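Local coordinates for purine nucleoside phosphorylase (Schistosoma mansoni, PDB 6BB7), which catalyses the reversible phosphorolysis of purine nucleosides such as inosine and guanosine to the free base and ribose 1-phosphate, at residues Pro200-Pro205 with Val219-Val224. Numbering follows the deposited sequence.
Sequences PTYESP and VGMSTV. With D4V (3-methylpyridin-2-ol), chain F.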
ATOM      1  N   PRO A 200     -10.395  -6.623   3.547  1.00 15.26           N
ATOM      2  CA  PRO A 200     -11.792  -7.022   3.298  1.00 15.54           C
ATOM      3  C   PRO A 200     -12.856  -6.115   3.941  1.00 17.70           C
ATOM      4  O   PRO A 200     -14.045  -6.416   3.823  1.00 18.04           O
ATOM      5  CB  PRO A 200     -11.840  -8.413   3.940  1.00 16.88           C
ATOM      6  CG  PRO A 200     -10.908  -8.277   5.157  1.00 17.61           C
ATOM      7  CD  PRO A 200      -9.798  -7.373   4.669  1.00 15.43           C
ATOM      8  N   THR A 201     -12.467  -5.052   4.658  1.00 16.51           N
ATOM      9  CA  THR A 201     -13.464  -4.104   5.155  1.00 18.37           C
ATOM     10  C   THR A 201     -14.026  -3.286   3.988  1.00 16.50           C
ATOM     11  O   THR A 201     -13.284  -2.852   3.106  1.00 17.65           O
ATOM     12  CB  THR A 201     -12.863  -3.158   6.223  1.00 17.99           C
ATOM     13  OG1 THR A 201     -11.711  -2.498   5.711  1.00 17.29           O
ATOM     14  CG2 THR A 201     -12.420  -3.923   7.497  1.00 20.18           C
ATOM     15  N   TYR A 202     -15.350  -3.065   4.008  1.00 18.63           N
ATOM     16  CA  TYR A 202     -15.958  -2.157   3.032  1.00 18.09           C
ATOM     17  C   TYR A 202     -15.324  -0.771   3.187  1.00 19.10           C
ATOM     18  O   TYR A 202     -14.884  -0.385   4.275  1.00 20.29           O
ATOM     19  CB  TYR A 202     -17.482  -2.083   3.231  1.00 20.43           C
ATOM     20  CG  TYR A 202     -18.224  -3.399   2.958  1.00 19.68           C
ATOM     21  CD1 TYR A 202     -18.282  -3.940   1.669  1.00 21.56           C
ATOM     22  CD2 TYR A 202     -18.817  -4.100   3.988  1.00 19.87           C
ATOM     23  CE1 TYR A 202     -18.973  -5.142   1.421  1.00 22.54           C
ATOM     24  CE2 TYR A 202     -19.513  -5.301   3.744  1.00 22.24           C
ATOM     25  CZ  TYR A 202     -19.541  -5.821   2.456  1.00 22.01           C
ATOM     26  OH  TYR A 202     -20.207  -7.018   2.189  1.00 26.09           O
ATOM     27  N   GLU A 203     -15.248  -0.036   2.077  1.00 20.75           N
ATOM     28  CA  GLU A 203     -14.836   1.368   2.130  1.00 20.72           C
ATOM     29  C   GLU A 203     -15.575   2.116   3.242  1.00 21.24           C
ATOM     30  O   GLU A 203     -16.798   2.029   3.366  1.00 21.75           O
ATOM     31  CB  GLU A 203     -15.098   2.039   0.761  1.00 23.66           C
ATOM     32  CG  GLU A 203     -16.590   2.177   0.261  1.00 24.20           C
ATOM     33  CD  GLU A 203     -17.175   0.954  -0.440  1.00 28.66           C
ATOM     34  OE1 GLU A 203     -16.561  -0.130  -0.453  1.00 22.15           O
ATOM     35  OE2 GLU A 203     -18.313   1.079  -0.982  1.00 26.43           O
ATOM     36  N   SER A 204     -14.823   2.867   4.062  1.00 20.50           N
ATOM     37  CA  SER A 204     -15.434   3.647   5.132  1.00 20.79           C
ATOM     38  C   SER A 204     -16.147   4.869   4.550  1.00 20.85           C
ATOM     39  O   SER A 204     -15.880   5.248   3.405  1.00 22.10           O
ATOM     40  CB  SER A 204     -14.381   4.116   6.142  1.00 22.05           C
ATOM     41  OG  SER A 204     -13.541   5.117   5.579  1.00 22.65           O
ATOM     42  N   PRO A 205     -17.024   5.510   5.322  1.00 22.82           N
ATOM     43  CA  PRO A 205     -17.698   6.722   4.799  1.00 24.21           C
ATOM     44  C   PRO A 205     -16.710   7.771   4.317  1.00 26.23           C
ATOM     45  O   PRO A 205     -16.896   8.356   3.242  1.00 24.30           O
ATOM     46  CB  PRO A 205     -18.535   7.209   5.986  1.00 26.13           C
ATOM     47  CG  PRO A 205     -18.803   5.971   6.797  1.00 28.18           C
ATOM     48  CD  PRO A 205     -17.625   5.054   6.598  1.00 22.41           C
ATOM     49  N   VAL A 219     -16.115   1.155  -6.545  1.00 18.43           N
ATOM     50  CA  VAL A 219     -15.024   0.621  -5.719  1.00 16.81           C
ATOM     51  C   VAL A 219     -15.311  -0.847  -5.374  1.00 18.05           C
ATOM     52  O   VAL A 219     -16.432  -1.210  -5.019  1.00 17.78           O
ATOM     53  CB  VAL A 219     -14.797   1.488  -4.449  1.00 18.14           C
ATOM     54  CG1 VAL A 219     -16.040   1.588  -3.590  1.00 22.71           C
ATOM     55  CG2 VAL A 219     -13.641   0.967  -3.609  1.00 21.18           C
ATOM     56  N   GLY A 220     -14.285  -1.697  -5.470  1.00 17.19           N
ATOM     57  CA  GLY A 220     -14.423  -3.082  -5.038  1.00 18.10           C
ATOM     58  C   GLY A 220     -13.086  -3.716  -4.699  1.00 16.98           C
ATOM     59  O   GLY A 220     -12.034  -3.069  -4.794  1.00 17.32           O
ATOM     60  N   MET A 221     -13.141  -5.019  -4.364  1.00 16.02           N
ATOM     61  CA  MET A 221     -12.024  -5.747  -3.753  1.00 15.02           C
ATOM     62  C   MET A 221     -11.435  -6.835  -4.651  1.00 16.36           C
ATOM     63  O   MET A 221     -10.739  -7.726  -4.151  1.00 18.14           O
ATOM     64  CB  MET A 221     -12.440  -6.370  -2.410  1.00 19.57           C
ATOM     65  CG  MET A 221     -13.063  -5.446  -1.405  1.00 19.46           C
ATOM     66  SD  MET A 221     -13.692  -6.388   0.029  1.00 19.17           S
ATOM     67  CE  MET A 221     -14.709  -5.123   0.775  1.00 22.89           C
ATOM     68  N   SER A 222     -11.713  -6.814  -5.950  1.00 17.05           N
ATOM     69  CA  SER A 222     -11.288  -7.896  -6.844  1.00 19.74           C
ATOM     70  C   SER A 222     -10.947  -7.322  -8.219  1.00 18.00           C
ATOM     71  O   SER A 222     -10.811  -6.104  -8.397  1.00 18.59           O
ATOM     72  CB  SER A 222     -12.381  -8.979  -6.947  1.00 22.32           C
ATOM     73  OG  SER A 222     -13.522  -8.486  -7.602  1.00 25.64           O
ATOM     74  N   THR A 223     -10.800  -8.234  -9.190  1.00 18.50           N
ATOM     75  CA  THR A 223     -10.790  -7.950 -10.623  1.00 18.34           C
ATOM     76  C   THR A 223      -9.485  -7.346 -11.156  1.00 17.96           C
ATOM     77  O   THR A 223      -8.934  -7.857 -12.144  1.00 18.25           O
ATOM     78  CB  THR A 223     -12.025  -7.138 -11.004  1.00 20.00           C
ATOM     79  OG1 THR A 223     -13.196  -7.921 -10.687  1.00 23.71           O
ATOM     80  CG2 THR A 223     -12.029  -6.793 -12.499  1.00 20.03           C
ATOM     81  N   VAL A 224      -8.991  -6.249 -10.560  1.00 16.83           N
ATOM     82  CA  VAL A 224      -7.771  -5.601 -11.075  1.00 16.45           C
ATOM     83  C   VAL A 224      -6.579  -6.555 -11.138  1.00 16.83           C
ATOM     84  O   VAL A 224      -5.840  -6.517 -12.148  1.00 17.55           O
ATOM     85  CB  VAL A 224      -7.517  -4.287 -10.313  1.00 16.21           C
ATOM     86  CG1 VAL A 224      -6.130  -3.696 -10.558  1.00 17.07           C
ATOM     87  CG2 VAL A 224      -8.613  -3.253 -10.666  1.00 18.92           C
TER
HETATM   88  C4  D4V F 305     -19.688  -1.873  -1.386  0.98 28.98           C
HETATM   89  C5  D4V F 305     -17.954  -3.478  -1.972  0.98 21.66           C
HETATM   90  C3  D4V F 305     -20.696  -2.827  -1.724  0.98 38.80           C
HETATM   91  C2  D4V F 305     -20.328  -4.129  -2.201  0.98 30.24           C
HETATM   92  C1  D4V F 305     -18.995  -4.478  -2.318  0.98 27.14           C
HETATM   93  O   D4V F 305     -16.626  -3.774  -2.099  0.98 25.44           O
HETATM   94  C   D4V F 305     -18.590  -5.851  -2.818  0.98 45.74           C
HETATM   95  N   D4V F 305     -18.301  -2.217  -1.528  0.98 23.64           N
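Met221 reaches across to the backbone of Pro200 and Thr201, and its path can be followed atom by atom. CB leaves the main chain toward 200-205, and Met221 CG is anti to the carbonyl carbon (chi1 -53°). The chain then runs extended: Met221 SD lies 3.8 Å from Pro200 O, and the terminal Met221 CE settles 3.4 Å from Pro200 O. That methyl also approaches Thr201 O, which accepts a hydrogen bond from Asn197; Met221 CE sits 3.9 Å from Tyr202 CD1, oblique to the ring, and 3.7 Å from O of the bound fragment, 3-methylpyridin-2-ol. Pro200 O, buried and without a hydrogen-bonding partner in the model, instead meets the Met221 methyl and sulfur across this contact.

The second point of touch is Glu203 with Val219. Bent at chi2 (-84°), the glutamate lays its carboxylate against the valine methyl, Glu203 CD to Val219 CG1 3.4 Å. Glu203 OE1 lies 2.9 Å from the pyridine N of 3-methylpyridin-2-ol, while OE2 is hydrogen-bonded to Ser247. Tyr202 brings its ring edge to the fragment, Tyr202 CD1 to the pyridine N 3.6 Å, and also packs on Phe161 of the second subunit.

No hydrogen bond joins the two segments; they meet by van der Waals contact and through the fragment they both touch. The end of strand 218-220 with Met221 just after it, and the loop entering helix 205-213, line a pocket that is probably the purine-base site of this phosphorylase family. The close approach of Glu203 OE1 to the ring N implies, if the two are hydrogen-bonded, a proton shared between them.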